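Local coordinates for D-glycero-beta-D-manno-heptose-1,7-bisphosphate 7-phosphatase (Mesorhizobium loti, PDB 2O2X), which removes the phosphate at C-7 of D-glycero-beta-D-manno-heptose 1,7-bisphosphate, a magnesium-dependent step in the biosynthesis of ADP-heptose, at residues 36-41 against 47-52. Sequence-based numbering, arbitrary orientation.
Sequences LDRDGT and DYPSDP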
loop_
_atom_site.group_PDB
_atom_site.type_symbol
_atom_site.label_atom_id
_atom_site.label_comp_id
_atom_site.label_asym_id
_atom_site.label_seq_id
_atom_site.Cartn_x
_atom_site.Cartn_y
_atom_site.Cartn_z
ATOM N N LEU A 36 -1.614 -1.906 -1.103
ATOM C CA LEU A 36 -1.597 -2.175 0.323
ATOM C C LEU A 36 -1.014 -1.006 1.067
ATOM O O LEU A 36 0.080 -0.537 0.763
ATOM C CB LEU A 36 -0.717 -3.395 0.641
ATOM C CG LEU A 36 -1.128 -4.725 -0.017
ATOM C CD1 LEU A 36 -0.121 -5.828 0.316
ATOM C CD2 LEU A 36 -2.537 -5.122 0.405
ATOM N N ASP A 37 -1.687 -0.560 2.108
ATOM C CA ASP A 37 -1.017 0.272 3.108
ATOM C C ASP A 37 0.042 -0.616 3.821
ATOM O O ASP A 37 0.006 -1.854 3.715
ATOM C CB ASP A 37 -2.060 0.815 4.101
ATOM C CG ASP A 37 -1.475 1.848 5.080
ATOM O OD1 ASP A 37 -0.453 2.481 4.818
ATOM O OD2 ASP A 37 -2.099 2.048 6.129
ATOM N N ARG A 38 1.003 -0.006 4.531
ATOM C CA ARG A 38 2.039 -0.762 5.201
ATOM C C ARG A 38 1.745 -0.894 6.715
ATOM O O ARG A 38 1.390 -1.984 7.173
ATOM C CB ARG A 38 3.434 -0.205 4.912
ATOM C CG ARG A 38 4.515 -1.277 5.102
ATOM C CD ARG A 38 5.907 -0.683 5.279
ATOM N NE ARG A 38 6.021 -0.082 6.597
ATOM C CZ ARG A 38 6.961 0.785 6.956
ATOM N NH1 ARG A 38 7.905 1.158 6.101
ATOM N NH2 ARG A 38 6.932 1.284 8.171
ATOM N N ASP A 39 1.890 0.180 7.483
ATOM C CA ASP A 39 1.750 0.123 8.932
ATOM C C ASP A 39 0.288 -0.081 9.308
ATOM O O ASP A 39 -0.553 0.788 9.032
ATOM C CB ASP A 39 2.286 1.412 9.553
ATOM C CG ASP A 39 3.759 1.657 9.241
ATOM O OD1 ASP A 39 4.587 0.780 9.521
ATOM O OD2 ASP A 39 4.070 2.768 8.761
ATOM N N GLY A 40 -0.004 -1.193 9.982
ATOM C CA GLY A 40 -1.376 -1.585 10.292
ATOM C C GLY A 40 -2.008 -2.583 9.330
ATOM O O GLY A 40 -3.113 -3.108 9.577
ATOM N N THR A 41 -1.299 -2.912 8.248
ATOM C CA THR A 41 -1.819 -3.771 7.194
ATOM C C THR A 41 -0.834 -4.905 6.940
ATOM O O THR A 41 -1.135 -6.065 7.244
ATOM C CB THR A 41 -2.147 -2.953 5.918
ATOM O OG1 THR A 41 -3.193 -2.031 6.215
ATOM C CG2 THR A 41 -2.612 -3.830 4.770
ATOM N N ASP A 47 3.510 3.878 16.673
ATOM C CA ASP A 47 3.536 5.328 16.592
ATOM C C ASP A 47 4.729 5.827 15.778
ATOM O O ASP A 47 4.597 6.781 15.025
ATOM C CB ASP A 47 3.607 5.963 17.994
ATOM C CG ASP A 47 2.306 5.846 18.778
ATOM O OD1 ASP A 47 1.238 5.680 18.166
ATOM O OD2 ASP A 47 2.370 5.940 20.028
ATOM N N TYR A 48 5.877 5.178 15.948
ATOM C CA TYR A 48 7.133 5.672 15.401
ATOM C C TYR A 48 7.870 4.551 14.675
ATOM O O TYR A 48 8.693 3.883 15.259
ATOM C CB TYR A 48 8.026 6.244 16.510
ATOM C CG TYR A 48 7.363 7.248 17.411
ATOM C CD1 TYR A 48 7.108 8.532 16.977
ATOM C CD2 TYR A 48 6.985 6.907 18.689
ATOM C CE1 TYR A 48 6.488 9.454 17.801
ATOM C CE2 TYR A 48 6.376 7.815 19.516
ATOM C CZ TYR A 48 6.123 9.083 19.071
ATOM O OH TYR A 48 5.507 10.007 19.909
ATOM N N PRO A 49 7.501 4.275 13.410
ATOM C CA PRO A 49 8.083 3.146 12.698
ATOM C C PRO A 49 9.491 3.429 12.186
ATOM O O PRO A 49 9.720 3.421 10.981
ATOM C CB PRO A 49 7.099 2.921 11.550
ATOM C CG PRO A 49 6.537 4.254 11.289
ATOM C CD PRO A 49 6.435 4.921 12.614
ATOM N N SER A 50 10.420 3.667 13.110
ATOM C CA SER A 50 11.818 4.021 12.771
ATOM C C SER A 50 12.844 2.940 13.129
ATOM O O SER A 50 14.009 3.049 12.724
ATOM C CB SER A 50 12.207 5.294 13.507
ATOM O OG SER A 50 12.173 5.073 14.918
ATOM N N ASP A 51 12.449 1.913 13.889
ATOM C CA ASP A 51 13.411 0.924 14.399
ATOM C C ASP A 51 13.130 -0.405 13.728
ATOM O O ASP A 51 12.119 -1.038 13.996
ATOM C CB ASP A 51 13.315 0.822 15.928
ATOM C CG ASP A 51 14.436 -0.026 16.531
ATOM O OD1 ASP A 51 15.018 -0.837 15.797
ATOM O OD2 ASP A 51 14.751 0.155 17.739
ATOM N N PRO A 52 14.019 -0.845 12.820
ATOM C CA PRO A 52 13.732 -2.093 12.132
ATOM C C PRO A 52 13.581 -3.306 13.038
ATOM O O PRO A 52 12.846 -4.246 12.726
ATOM C CB PRO A 52 14.905 -2.275 11.173
ATOM C CG PRO A 52 15.815 -1.167 11.389
ATOM C CD PRO A 52 15.287 -0.222 12.383
HETATM O O HOH W 1 8.875 3.524 8.291
#
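Pro49 meets the Arg38–Asp39 ion pair in a small, water-bridged contact between two parts of one long loop, which leaves the C-terminal end of strand 34-36 and runs on to helix 62-71. No direct hydrogen bond joins the two segments. The pyrrolidine ring instead sets CB 3.8 Å from Arg38 NH2, at the edge of the guanidinium and near its plane, while its CG lies 3.8 Å from Asp39 OD2. A single water completes the link: it accepts from Arg38 NH2 at 3.0 Å and donates to Pro49 O at 2.8 Å. The chain makes an inverse gamma turn about Pro49, closed by the bond from Ser50 N to Tyr48 O.

The surface that Pro49 touches is set partly by the pairing of Arg38 with Asp39. Arg38 runs out with CG anti to the backbone N (chi1 -156°) and then bends at chi3 (73°), which brings its guanidinium back alongside the next residue. Arg38 NH2 reaches Asp39 OD1 at 2.8 Å on the syn side, nearly in the guanidinium plane; NE adds a weak bond to the same oxygen. Asn43 also donates to OD1, whereas OD2 takes a bond from Gln81, so both carboxylate oxygens are engaged. An alanine in place of Asp39 would probably leave the Arg38 guanidinium without its charged mate, held less firmly by Asn98 and the water, and open a gap beside the Pro49 ring. Asn98 of helix 91-107 holds the guanidinium through NH1.

Asp37, Arg38 and Asp39 form the DxD of the HAD signature DxDGT, which Gly40 and Thr41 complete, with Asp37 the probable nucleophile and Asp39 the probable proton donor; Asp47 and Tyr48, just before Pro49, probably bind substrate, so the contact ties the catalytic loop to a likely substrate-binding stretch.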